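Local coordinates for protein endoglucanase (Thermotoga maritima, PDB 1VHO) that probably acts as a metal-dependent aminopeptidase of the M42 family, with two divalent metal ions expected in each subunit, at residues D18-E24 with V68-G72; I35-V39 with L184-K188; Y53-I59 with D191-Y197; I71-V75 with R84-V88; G245-G249 with L300-P304. One frame throughout, in Å; residues are numbered along the deposited sequence.

Interaction 1. Residues D18-E24 with V68-G72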
# COMPACT_ATOMS: atom_id res chain seq x y z
N ASP A 18 2.97 -9.12 7.04
CA ASP A 18 2.62 -8.14 8.06
C ASP A 18 3.66 -7.04 8.17
O ASP A 18 4.82 -7.29 8.55
CB ASP A 18 2.40 -8.81 9.42
CG ASP A 18 1.26 -9.82 9.44
OD1 ASP A 18 0.34 -9.74 8.60
OD2 ASP A 18 1.27 -10.75 10.30
N GLY A 19 3.22 -5.80 7.91
CA GLY A 19 4.13 -4.64 8.04
C GLY A 19 3.35 -3.43 8.55
O GLY A 19 3.04 -2.49 7.81
N PRO A 20 2.84 -3.49 9.77
CA PRO A 20 2.07 -2.40 10.36
C PRO A 20 3.00 -1.18 10.48
O PRO A 20 4.21 -1.37 10.50
CB PRO A 20 1.68 -2.91 11.75
CG PRO A 20 2.75 -3.92 12.06
CD PRO A 20 3.06 -4.60 10.75
N SER A 21 2.42 -0.01 10.44
CA SER A 21 3.23 1.24 10.48
C SER A 21 4.31 1.15 11.55
O SER A 21 4.00 0.82 12.71
CB SER A 21 2.30 2.41 10.81
OG SER A 21 1.24 2.42 9.85
N GLY A 22 5.53 1.48 11.15
CA GLY A 22 6.66 1.46 12.08
C GLY A 22 7.41 0.16 12.09
O GLY A 22 8.51 0.06 12.67
N TYR A 23 6.81 -0.93 11.60
CA TYR A 23 7.42 -2.27 11.62
C TYR A 23 7.29 -2.93 10.24
O TYR A 23 6.84 -4.07 10.10
CB TYR A 23 6.66 -3.14 12.67
CG TYR A 23 6.50 -2.40 14.00
CD1 TYR A 23 7.53 -2.43 14.94
CD2 TYR A 23 5.38 -1.64 14.27
CE1 TYR A 23 7.43 -1.70 16.11
CE2 TYR A 23 5.25 -0.91 15.45
CZ TYR A 23 6.30 -0.97 16.37
OH TYR A 23 6.18 -0.25 17.54
N GLU A 24 7.65 -2.19 9.19
CA GLU A 24 7.50 -2.68 7.82
C GLU A 24 8.67 -3.49 7.33
O GLU A 24 8.61 -3.99 6.17
CB GLU A 24 7.32 -1.46 6.85
CG GLU A 24 6.20 -0.52 7.25
CD GLU A 24 6.60 0.65 8.11
OE1 GLU A 24 7.64 0.65 8.77
OE2 GLU A 24 5.84 1.64 8.14
N VAL A 68 3.90 1.36 1.92
CA VAL A 68 4.01 -0.09 2.14
C VAL A 68 3.31 -0.58 3.40
O VAL A 68 3.09 -1.80 3.50
CB VAL A 68 5.46 -0.60 2.24
CG1 VAL A 68 6.32 -0.22 1.03
CG2 VAL A 68 6.15 -0.11 3.49
N ASP A 69 2.99 0.32 4.34
CA ASP A 69 2.41 -0.13 5.60
C ASP A 69 0.97 -0.53 5.57
O ASP A 69 0.22 -0.47 4.57
CB ASP A 69 2.67 0.94 6.71
CG ASP A 69 1.82 2.19 6.57
OD1 ASP A 69 1.25 2.41 5.47
OD2 ASP A 69 1.68 3.01 7.50
N GLU A 70 0.50 -0.99 6.73
CA GLU A 70 -0.88 -1.37 6.95
C GLU A 70 -1.27 -0.96 8.37
O GLU A 70 -0.40 -0.68 9.20
CB GLU A 70 -1.14 -2.88 6.82
CG GLU A 70 -0.34 -3.70 7.90
CD GLU A 70 -0.33 -5.17 7.46
OE1 GLU A 70 -1.31 -5.91 7.76
OE2 GLU A 70 0.62 -5.61 6.80
N ILE A 71 -2.54 -1.02 8.67
CA ILE A 71 -2.97 -0.64 10.01
C ILE A 71 -2.52 -1.71 11.01
O ILE A 71 -2.32 -2.90 10.74
CB ILE A 71 -4.48 -0.41 10.09
CG1 ILE A 71 -5.24 -1.70 9.90
CG2 ILE A 71 -4.91 0.65 9.06
CD1 ILE A 71 -6.05 -2.06 11.15
N GLY A 72 -2.32 -1.20 12.22
CA GLY A 72 -1.90 -2.08 13.30
C GLY A 72 -2.39 -1.46 14.63
O GLY A 72 -2.89 -0.31 14.66
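The Glu70 carboxylate stands beside Asp18 and Gly19 and is met on one face by the backbone N-H of Gly19, which comes from 51° above the carboxylate plane. The Gly19 N to Glu70 OE2 distance is 2.8 Å, and the bond is almost straight. The carboxylates of Glu24 and Asp69 lie side by side, their planes 33° apart. Glu24 OE2 sits 3.5 Å from Asp69 CB, and the Gly22 N-H reaches that same oxygen from above its plane; Gln203 N is a further donor. Chi1 of Glu24 (-53°) puts CG beside the backbone N and 3.8 Å from Val68 CG2, and a bend at chi2 turns the carboxylate toward Gly22 N. Ser21 OG donates to Asp69 OD2; the 2.5 Å separation is very short and its exact value doubtful. Between the side chains the loops are stitched by a single beta bridge, Pro20 with Glu70: Ser21 N gives its hydrogen to Glu70 O (3.2 Å), Glu70 N makes a weak bond to Gly19 O, and Pro20 CA lies 3.2 Å from Glu70 O. Pro20 to Tyr23 forms a type II turn that carries the chain to the N-cap of helix 25-35. Segment 68-72 follows His67, a predicted zinc ligand, and His67-Val68-Asp69 fits the His-x-Asp pattern of this peptidase clan. Tyr104 OH hydrogen-bonds Asp18 OD2. Asp18 OD1 and Glu70 OE1 are only 4.3 Å apart, yet Lys169 makes salt bridges to both, while Arg102 pairs with Asp18 and Arg174 with Glu70. These cations probably offset the repulsion and favour the ionised form of both acids.

Interaction 2. Residues I35-V39 with L184-K188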
# COMPACT_ATOMS: atom_id res chain seq x y z
N ILE A 35 12.38 -7.90 -6.32
CA ILE A 35 12.85 -6.94 -7.34
C ILE A 35 14.31 -7.08 -7.69
O ILE A 35 14.78 -6.53 -8.71
CB ILE A 35 12.55 -5.47 -6.98
CG1 ILE A 35 13.43 -4.99 -5.81
CG2 ILE A 35 11.06 -5.34 -6.72
CD1 ILE A 35 13.35 -3.47 -5.59
N GLU A 36 15.08 -7.78 -6.88
CA GLU A 36 16.50 -7.99 -7.12
C GLU A 36 16.92 -8.35 -8.52
O GLU A 36 17.89 -7.81 -9.07
CB GLU A 36 17.01 -9.17 -6.21
CG GLU A 36 17.56 -8.66 -4.94
CD GLU A 36 18.45 -9.67 -4.20
OE1 GLU A 36 18.29 -10.90 -4.39
OE2 GLU A 36 19.25 -9.10 -3.42
N PRO A 37 16.28 -9.29 -9.18
CA PRO A 37 16.66 -9.68 -10.53
C PRO A 37 16.36 -8.62 -11.59
O PRO A 37 16.73 -8.78 -12.76
CB PRO A 37 15.78 -10.88 -10.82
CG PRO A 37 15.33 -11.38 -9.46
CD PRO A 37 15.20 -10.14 -8.65
N PHE A 38 15.68 -7.54 -11.21
CA PHE A 38 15.24 -6.53 -12.16
C PHE A 38 15.77 -5.15 -11.92
O PHE A 38 15.32 -4.15 -12.56
CB PHE A 38 13.68 -6.52 -12.08
CG PHE A 38 13.08 -7.89 -12.29
CD1 PHE A 38 13.26 -8.58 -13.46
CD2 PHE A 38 12.30 -8.47 -11.29
CE1 PHE A 38 12.69 -9.83 -13.68
CE2 PHE A 38 11.74 -9.72 -11.48
CZ PHE A 38 11.95 -10.42 -12.67
N VAL A 39 16.65 -4.96 -10.95
CA VAL A 39 17.23 -3.66 -10.69
C VAL A 39 18.77 -3.70 -10.75
O VAL A 39 19.38 -4.75 -10.55
CB VAL A 39 16.85 -3.06 -9.32
CG1 VAL A 39 15.35 -2.85 -9.20
CG2 VAL A 39 17.33 -3.89 -8.13
N LEU A 184 9.13 -3.09 -12.75
CA LEU A 184 10.54 -3.50 -12.86
C LEU A 184 10.67 -4.75 -13.69
O LEU A 184 11.54 -4.85 -14.58
CB LEU A 184 11.16 -3.64 -11.47
CG LEU A 184 11.34 -2.31 -10.71
CD1 LEU A 184 11.70 -2.57 -9.26
CD2 LEU A 184 12.46 -1.46 -11.34
N GLU A 185 9.76 -5.72 -13.51
CA GLU A 185 9.79 -6.93 -14.30
C GLU A 185 9.61 -6.60 -15.78
O GLU A 185 10.39 -7.07 -16.61
CB GLU A 185 8.75 -7.95 -13.83
CG GLU A 185 8.79 -9.21 -14.67
CD GLU A 185 7.53 -10.03 -14.58
OE1 GLU A 185 7.26 -10.80 -15.53
OE2 GLU A 185 6.77 -9.87 -13.62
N PHE A 186 8.63 -5.75 -16.12
CA PHE A 186 8.41 -5.38 -17.51
C PHE A 186 9.52 -4.56 -18.15
O PHE A 186 9.74 -4.71 -19.37
CB PHE A 186 7.09 -4.56 -17.58
CG PHE A 186 5.87 -5.38 -17.20
CD1 PHE A 186 5.91 -6.76 -17.13
CD2 PHE A 186 4.67 -4.74 -16.94
CE1 PHE A 186 4.79 -7.49 -16.78
CE2 PHE A 186 3.54 -5.45 -16.62
CZ PHE A 186 3.58 -6.83 -16.54
N LEU A 187 10.22 -3.71 -17.43
CA LEU A 187 11.28 -2.89 -17.93
C LEU A 187 12.47 -3.70 -18.46
O LEU A 187 13.24 -3.18 -19.28
CB LEU A 187 11.77 -1.87 -16.93
CG LEU A 187 10.82 -0.67 -16.71
CD1 LEU A 187 11.34 0.19 -15.56
CD2 LEU A 187 10.75 0.18 -17.98
N LYS A 188 12.61 -4.93 -17.99
CA LYS A 188 13.66 -5.82 -18.49
C LYS A 188 13.61 -6.06 -19.98
O LYS A 188 14.66 -6.33 -20.61
CB LYS A 188 13.51 -7.17 -17.73
CG LYS A 188 14.11 -6.93 -16.32
CD LYS A 188 15.61 -6.90 -16.51
CE LYS A 188 16.41 -6.33 -15.37
NZ LYS A 188 17.67 -7.19 -15.29
O HOH W 1 14.11 -3.92 -14.93
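Phe38 and Leu184 share a bound water that donates one hydrogen to each backbone carbonyl, 2.7 Å from Phe38 O and 2.8 Å from Leu184 O. Next to this bridge Lys188 NZ donates to Pro37 O across 3.1 Å, tilted 19° from the carbonyl plane. The lysine CG lies at the edge of the Phe38 ring, 3.4 Å from CD1, and beyond it the bends at chi2 (-75°) and chi4 carry NZ to Pro37 O, with CE close to Phe38 CA. The ring itself is held between two aliphatic groups: Glu185 CA stands over one face as a CH-pi contact, 4.0 Å from the centroid, and Pro37 CB over the centre of the opposite face. Glu185 CG continues that cover near Phe38 CZ, while its carboxylate runs on to a salt bridge with Lys182. The contact ties the loop after helix 25-35 to the last turn of helix 171-187; both helices belong to the alpha/beta zinc-exopeptidase domain and pack on its mixed sheet, where Ile35 touches Leu50 and Leu184 touches Val198. Deeper in, Leu184 supplies the apolar contact. Its CG lies beside the backbone N (chi1 -69°), and CD1 touches both Ile35 CB (3.8 Å) and Val39 CG1 (3.7 Å), with both residues crossing it at a slant. Leu184 CB rests against Phe38 CB, 3.9 Å away.

Interaction 3. Residues Y53-I59 with D191-Y197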
# COMPACT_ATOMS: atom_id res chain seq x y z
N TYR A 53 16.76 0.83 -8.14
CA TYR A 53 17.29 1.71 -9.20
C TYR A 53 17.58 0.94 -10.47
O TYR A 53 18.29 -0.08 -10.46
CB TYR A 53 18.55 2.44 -8.71
CG TYR A 53 19.31 3.17 -9.80
CD1 TYR A 53 18.69 4.17 -10.52
CD2 TYR A 53 20.62 2.85 -10.12
CE1 TYR A 53 19.35 4.86 -11.51
CE2 TYR A 53 21.31 3.55 -11.12
CZ TYR A 53 20.66 4.55 -11.80
OH TYR A 53 21.28 5.26 -12.80
N LYS A 54 16.95 1.38 -11.55
CA LYS A 54 17.13 0.70 -12.85
C LYS A 54 17.64 1.74 -13.86
O LYS A 54 16.95 2.72 -14.20
CB LYS A 54 15.86 0.02 -13.30
CG LYS A 54 15.87 -0.63 -14.66
CD LYS A 54 16.89 -1.75 -14.79
CE LYS A 54 17.07 -2.14 -16.26
NZ LYS A 54 15.78 -2.51 -16.87
N LYS A 55 18.91 1.58 -14.21
CA LYS A 55 19.54 2.53 -15.14
C LYS A 55 18.98 2.41 -16.54
O LYS A 55 18.68 1.31 -17.01
CB LYS A 55 21.07 2.29 -15.16
CG LYS A 55 21.80 3.09 -16.23
CD LYS A 55 23.31 2.93 -16.16
CE LYS A 55 24.00 4.23 -15.75
NZ LYS A 55 25.49 4.09 -15.89
N GLY A 56 18.78 3.55 -17.17
CA GLY A 56 18.29 3.58 -18.56
C GLY A 56 19.44 4.19 -19.40
O GLY A 56 20.60 3.85 -19.14
N LYS A 57 19.13 5.08 -20.32
CA LYS A 57 20.20 5.68 -21.14
C LYS A 57 20.63 7.03 -20.60
O LYS A 57 21.42 7.74 -21.23
CB LYS A 57 19.75 5.81 -22.58
CG LYS A 57 19.47 4.50 -23.31
CD LYS A 57 19.00 4.87 -24.72
CE LYS A 57 19.38 3.83 -25.75
NZ LYS A 57 18.16 3.21 -26.35
N GLY A 58 20.07 7.46 -19.47
CA GLY A 58 20.41 8.69 -18.83
C GLY A 58 19.74 9.95 -19.33
O GLY A 58 20.18 11.04 -18.90
N ILE A 59 18.61 9.88 -20.04
CA ILE A 59 17.98 11.11 -20.51
C ILE A 59 17.32 11.89 -19.39
O ILE A 59 16.92 13.04 -19.60
CB ILE A 59 16.96 10.96 -21.64
CG1 ILE A 59 15.70 10.20 -21.21
CG2 ILE A 59 17.59 10.30 -22.86
CD1 ILE A 59 14.52 10.41 -22.14
N ASP A 191 15.12 -1.25 -23.79
CA ASP A 191 16.30 -0.40 -23.67
C ASP A 191 15.75 1.01 -23.44
O ASP A 191 15.98 1.95 -24.21
CB ASP A 191 17.14 -0.41 -24.95
CG ASP A 191 18.43 0.39 -24.85
OD1 ASP A 191 18.96 0.53 -23.72
OD2 ASP A 191 18.92 0.89 -25.90
N HIS A 192 15.03 1.17 -22.33
CA HIS A 192 14.40 2.42 -21.94
C HIS A 192 15.36 3.55 -21.68
O HIS A 192 16.35 3.41 -20.95
CB HIS A 192 13.53 2.15 -20.71
CG HIS A 192 14.24 1.60 -19.51
ND1 HIS A 192 14.76 2.36 -18.52
CD2 HIS A 192 14.37 0.30 -19.09
CE1 HIS A 192 15.26 1.60 -17.55
NE2 HIS A 192 15.01 0.34 -17.89
N PRO A 193 15.07 4.74 -22.22
CA PRO A 193 15.90 5.90 -22.09
C PRO A 193 15.95 6.52 -20.71
O PRO A 193 16.96 7.06 -20.28
CB PRO A 193 15.29 6.92 -23.07
CG PRO A 193 14.41 6.12 -23.97
CD PRO A 193 13.90 4.98 -23.13
N TRP A 194 14.84 6.45 -19.96
CA TRP A 194 14.83 7.07 -18.64
C TRP A 194 15.49 6.19 -17.56
O TRP A 194 15.41 4.97 -17.64
CB TRP A 194 13.35 7.27 -18.23
CG TRP A 194 12.67 8.38 -18.97
CD1 TRP A 194 12.01 8.30 -20.18
CD2 TRP A 194 12.59 9.74 -18.56
NE1 TRP A 194 11.52 9.53 -20.53
CE2 TRP A 194 11.88 10.44 -19.57
CE3 TRP A 194 13.06 10.44 -17.46
CZ2 TRP A 194 11.64 11.80 -19.47
CZ3 TRP A 194 12.82 11.80 -17.38
CH2 TRP A 194 12.10 12.47 -18.38
N ASP A 195 16.11 6.84 -16.59
CA ASP A 195 16.66 6.12 -15.44
C ASP A 195 15.43 6.02 -14.50
O ASP A 195 14.72 7.03 -14.36
CB ASP A 195 17.78 6.89 -14.77
CG ASP A 195 19.06 6.86 -15.64
OD1 ASP A 195 19.18 6.03 -16.55
OD2 ASP A 195 19.91 7.72 -15.37
N VAL A 196 15.18 4.86 -13.94
CA VAL A 196 13.96 4.71 -13.12
C VAL A 196 14.26 4.45 -11.66
O VAL A 196 15.09 3.58 -11.35
CB VAL A 196 13.12 3.55 -13.69
CG1 VAL A 196 11.92 3.23 -12.81
CG2 VAL A 196 12.63 3.92 -15.11
N TYR A 197 13.57 5.16 -10.78
CA TYR A 197 13.73 4.99 -9.36
C TYR A 197 12.35 4.58 -8.80
O TYR A 197 11.38 5.30 -9.01
CB TYR A 197 14.18 6.24 -8.64
CG TYR A 197 15.57 6.69 -9.08
CD1 TYR A 197 15.72 7.36 -10.30
CD2 TYR A 197 16.69 6.40 -8.31
CE1 TYR A 197 16.97 7.76 -10.73
CE2 TYR A 197 17.95 6.80 -8.75
CZ TYR A 197 18.08 7.50 -9.93
OH TYR A 197 19.31 7.94 -10.38
O HOH W 2 20.78 8.02 -12.95
O HOH W 3 19.63 10.72 -15.78
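Tyr53-Lys54 and Val196-Tyr197 are paired ends of antiparallel neighbours, strands 50-54 and 195-201, in the mixed sheet of the zinc-exopeptidase domain. Backbone bonds come first: Lys54 and Val196 form a hydrogen-bonded pair, with Lys54 N to Val196 O 2.9 Å and Val196 N to Lys54 O 2.8 Å. Beyond the strand, residues 56-59 bond to the loop 191-195. There Pro193 O accepts from Lys57 N and from Ile59 N, which arrive on opposite faces of the carbonyl plane.

Side-chain polar bonds follow. Gly56 N donates to Asp195 OD1 (2.6 Å) on its anti side. His192 is gripped at two edges of its ring: ND1 donates to Trp194 O, and Lys54 NZ, brought round by bends at chi2 (61°) and chi4, donates to NE2 (3.1 Å) in the ring plane. This is consistent with a neutral imidazole. Lys57 NZ forms a salt bridge with Asp191.

Among the aromatic contacts, Tyr53 and Tyr197 make an offset stack with centroids 4.7 Å apart and planes at 30°; the Tyr197 hydroxyl is held by Lys61. Ile59 CD1 sits over the five-membered ring of Trp194, 3.7 Å from its centroid, while Trp194 NE1 bonds to Leu334 O. Two waters donate to Asp195 OD2: one also bonds Tyr53 OH at 2.8 Å, and the other gives its second hydrogen to Gly58 O.

Interaction 4. Residues I71-V75 with R84-V88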
# COMPACT_ATOMS: atom_id res chain seq x y z
N ILE A 71 -2.54 -1.02 8.67
CA ILE A 71 -2.97 -0.64 10.01
C ILE A 71 -2.52 -1.71 11.01
O ILE A 71 -2.32 -2.90 10.74
CB ILE A 71 -4.48 -0.41 10.09
CG1 ILE A 71 -5.24 -1.70 9.90
CG2 ILE A 71 -4.91 0.65 9.06
CD1 ILE A 71 -6.05 -2.06 11.15
N GLY A 72 -2.32 -1.20 12.22
CA GLY A 72 -1.90 -2.08 13.30
C GLY A 72 -2.39 -1.46 14.63
O GLY A 72 -2.89 -0.31 14.66
N PHE A 73 -2.27 -2.25 15.66
CA PHE A 73 -2.67 -1.84 17.02
C PHE A 73 -1.57 -2.27 17.99
O PHE A 73 -0.83 -3.23 17.75
CB PHE A 73 -3.96 -2.60 17.48
CG PHE A 73 -5.12 -2.47 16.56
CD1 PHE A 73 -6.04 -1.45 16.70
CD2 PHE A 73 -5.32 -3.41 15.55
CE1 PHE A 73 -7.13 -1.33 15.83
CE2 PHE A 73 -6.38 -3.27 14.66
CZ PHE A 73 -7.30 -2.25 14.81
N VAL A 74 -1.48 -1.54 19.11
CA VAL A 74 -0.54 -1.92 20.15
C VAL A 74 -1.32 -2.20 21.43
O VAL A 74 -2.34 -1.52 21.66
CB VAL A 74 0.51 -0.79 20.38
CG1 VAL A 74 -0.17 0.53 20.75
CG2 VAL A 74 1.49 -1.25 21.45
N VAL A 75 -0.92 -3.18 22.21
CA VAL A 75 -1.62 -3.45 23.47
C VAL A 75 -1.19 -2.27 24.40
O VAL A 75 0.02 -2.10 24.59
CB VAL A 75 -1.21 -4.78 24.09
CG1 VAL A 75 -1.77 -4.95 25.49
CG2 VAL A 75 -1.72 -5.93 23.18
N ARG A 84 -6.47 -3.86 26.27
CA ARG A 84 -6.95 -2.79 25.42
C ARG A 84 -5.99 -2.55 24.24
O ARG A 84 -4.79 -2.63 24.47
CB ARG A 84 -7.03 -1.46 26.24
CG ARG A 84 -7.29 -0.29 25.29
CD ARG A 84 -7.26 1.03 26.02
NE ARG A 84 -8.53 1.31 26.70
CZ ARG A 84 -8.62 2.25 27.64
NH1 ARG A 84 -7.55 2.97 27.98
NH2 ARG A 84 -9.79 2.45 28.23
N LEU A 85 -6.51 -2.31 23.04
CA LEU A 85 -5.65 -2.08 21.89
C LEU A 85 -5.83 -0.64 21.36
O LEU A 85 -6.98 -0.21 21.27
CB LEU A 85 -6.05 -2.99 20.71
CG LEU A 85 -5.97 -4.50 20.94
CD1 LEU A 85 -6.38 -5.24 19.66
CD2 LEU A 85 -4.57 -4.91 21.34
N GLU A 86 -4.75 0.02 21.02
CA GLU A 86 -4.79 1.35 20.46
C GLU A 86 -4.18 1.34 19.06
O GLU A 86 -3.18 0.67 18.87
CB GLU A 86 -3.93 2.32 21.34
CG GLU A 86 -4.69 2.60 22.62
CD GLU A 86 -4.16 3.74 23.46
OE1 GLU A 86 -4.85 4.05 24.45
OE2 GLU A 86 -3.09 4.30 23.14
N PRO A 87 -4.76 2.03 18.09
CA PRO A 87 -4.19 2.08 16.76
C PRO A 87 -2.78 2.62 16.77
O PRO A 87 -2.40 3.42 17.67
CB PRO A 87 -5.10 3.00 15.96
CG PRO A 87 -6.28 3.26 16.82
CD PRO A 87 -5.92 2.92 18.26
N VAL A 88 -1.93 2.13 15.87
CA VAL A 88 -0.58 2.64 15.78
C VAL A 88 -0.50 3.74 14.69
O VAL A 88 -1.38 3.72 13.79
CB VAL A 88 0.52 1.61 15.53
CG1 VAL A 88 0.57 0.55 16.64
CG2 VAL A 88 0.38 0.92 14.19
O HOH W 4 -2.76 2.00 12.27
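Gly72 meets Val88 through both of its backbone polar atoms. Its N donates to a water, which itself donates to Val88 O (2.7 Å), and its O accepts Val88 N at 2.9 Å from well above the carbonyl plane, 44° out of it. Val88 CG2 leans on the same carbonyl, 3.5 Å from Gly72 O. Phe73 follows, paired with Pro87 at a non-hydrogen-bonded position where the two side chains diverge. Its CB touches Leu85 CB at 3.9 Å, its ring has Glu86 C near an edge, and its backbone hydrogen-bonds Ala153 of strand 152-155. Val74 carries the regular pair of bonds with Glu86, N to Glu86 O at 2.8 Å and O from Glu86 N at 2.9 Å, both in the carbonyl planes. With chi1 at 58°, Val74 CG1 lies close to Glu86 O, while CB packs on Val88 CG1; Ile152 touches both valines. At Val75 the CG2 branch presses on Leu85 CD2 at 3.5 Å, on the face that carries Val75 and Leu85, both buried, and Val147 adds to the packing there. Arg84 sends its guanidinium outward to a salt bridge with Glu135. The arrangement is an antiparallel beta hairpin, strands 73-79 and 82-87, set within the six-stranded antiparallel sheet that forms a separate domain beside the catalytic one.

Interaction 5. Residues G245-G249 with L300-P304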
# COMPACT_ATOMS: atom_id res chain seq x y z
N GLY A 245 -9.47 -0.41 -15.70
CA GLY A 245 -8.18 0.27 -15.80
C GLY A 245 -7.79 1.20 -14.67
O GLY A 245 -8.59 1.60 -13.79
N PRO A 246 -6.52 1.61 -14.66
CA PRO A 246 -5.98 2.52 -13.69
C PRO A 246 -6.66 3.89 -13.86
O PRO A 246 -7.18 4.21 -14.94
CB PRO A 246 -4.49 2.58 -13.93
CG PRO A 246 -4.30 2.09 -15.33
CD PRO A 246 -5.47 1.19 -15.64
N VAL A 247 -6.72 4.57 -12.74
CA VAL A 247 -7.45 5.84 -12.67
C VAL A 247 -6.54 7.04 -12.60
O VAL A 247 -5.74 7.27 -11.67
CB VAL A 247 -8.35 5.85 -11.41
CG1 VAL A 247 -9.25 7.09 -11.44
CG2 VAL A 247 -9.19 4.58 -11.31
N ILE A 248 -6.63 7.86 -13.68
CA ILE A 248 -5.78 9.04 -13.75
C ILE A 248 -6.35 10.15 -12.87
O ILE A 248 -7.52 10.51 -13.12
CB ILE A 248 -5.80 9.58 -15.23
CG1 ILE A 248 -5.24 8.48 -16.16
CG2 ILE A 248 -5.01 10.87 -15.29
CD1 ILE A 248 -3.83 8.04 -15.73
N GLY A 249 -5.59 10.66 -11.94
CA GLY A 249 -5.99 11.78 -11.09
C GLY A 249 -5.87 13.07 -11.92
O GLY A 249 -4.87 13.33 -12.59
N LEU A 300 -0.71 11.58 -10.41
CA LEU A 300 -1.30 10.66 -9.45
C LEU A 300 -2.09 9.62 -10.24
O LEU A 300 -2.91 9.96 -11.09
CB LEU A 300 -2.26 11.35 -8.49
CG LEU A 300 -2.99 10.38 -7.50
CD1 LEU A 300 -1.96 10.02 -6.42
CD2 LEU A 300 -4.17 11.14 -6.92
N ILE A 301 -1.77 8.33 -10.07
CA ILE A 301 -2.49 7.27 -10.78
C ILE A 301 -2.91 6.23 -9.72
O ILE A 301 -2.04 5.79 -8.95
CB ILE A 301 -1.71 6.62 -11.92
CG1 ILE A 301 -1.19 7.69 -12.91
CG2 ILE A 301 -2.60 5.65 -12.70
CD1 ILE A 301 -0.27 7.20 -13.97
N SER A 302 -4.14 5.81 -9.78
CA SER A 302 -4.71 4.93 -8.79
C SER A 302 -5.28 3.62 -9.32
O SER A 302 -5.78 3.54 -10.44
CB SER A 302 -5.90 5.65 -8.07
OG SER A 302 -5.38 6.78 -7.35
N ILE A 303 -5.21 2.62 -8.42
CA ILE A 303 -5.81 1.31 -8.72
C ILE A 303 -7.21 1.26 -8.09
O ILE A 303 -7.36 1.60 -6.90
CB ILE A 303 -4.91 0.22 -8.09
CG1 ILE A 303 -3.60 0.06 -8.88
CG2 ILE A 303 -5.66 -1.13 -8.04
CD1 ILE A 303 -3.73 -0.35 -10.33
N PRO A 304 -8.25 0.89 -8.83
CA PRO A 304 -9.60 0.79 -8.30
C PRO A 304 -9.61 -0.28 -7.19
O PRO A 304 -9.02 -1.35 -7.37
CB PRO A 304 -10.46 0.26 -9.45
CG PRO A 304 -9.67 0.73 -10.68
CD PRO A 304 -8.22 0.50 -10.26
O HOH W 5 -5.89 8.71 -9.29
O HOH W 6 -2.48 12.07 -12.71
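Strand 297-304 of the central mixed sheet is flanked by strand 222-229, which carries the predicted zinc ligand Asp227, and by the short antiparallel strand 247-249. Val247 and Ser302 form the hydrogen-bonded pair: Val247 N donates to Ser302 O at 2.7 Å, and Ser302 N returns a bond to Val247 O at 2.9 Å, tilted from the carbonyl plane. Two residues along, Gly249 N reaches Leu300 O at 2.9 Å. The two faces differ. On one, Ile248 and Ile301 lie side by side, CD1 to CG1 3.9 Å, and Pro246 CB closes on Ile301 CG2 at 3.8 Å; Leu323 of helix 317-333 packs against Pro246 and Ile301. On the other, the CG2 branch of Val247 meets the Pro304 ring at its CG, which also rests 3.4 Å from Gly245 O. Two waters bridge the segments. One donates to both Gly249 O and Leu300 O; the other is donated to by Ser302 OG and itself donates to Val247 O at 2.8 Å. OG stands beside the backbone N of its own residue (chi1 -64°) to reach that water. Val247 O therefore takes two hydrogens, from Ser302 N and from the water, and the buried serine hydroxyl spends its proton there. Because the Ser302 side chain touches Asp227, this chain of bonds would fix a neighbour of the predicted metal ligand.

Overall arrangement
Interactions 2, 3 and 5 lie in the catalytic domain, and interaction 4 in the separate beta domain; interaction 1 joins the two, sharing Ile71 and Gly72 with interaction 4, whose centre is 11 Å away. Interactions 2 and 3 touch directly, Val39 CB lying 3.5 Å from Tyr53 O, and helix 171-187 leads on into strand 195-201. Interactions 3 and 5 use the same sheet, with centres about 23 Å apart. Interactions 1 and 5 both come close to predicted metal ligands: the Asp69 side chain is about 5 Å from that of His67, and that of Ser302 about 3 Å from that of Asp227. Interactions 2 and 3 are remote from them.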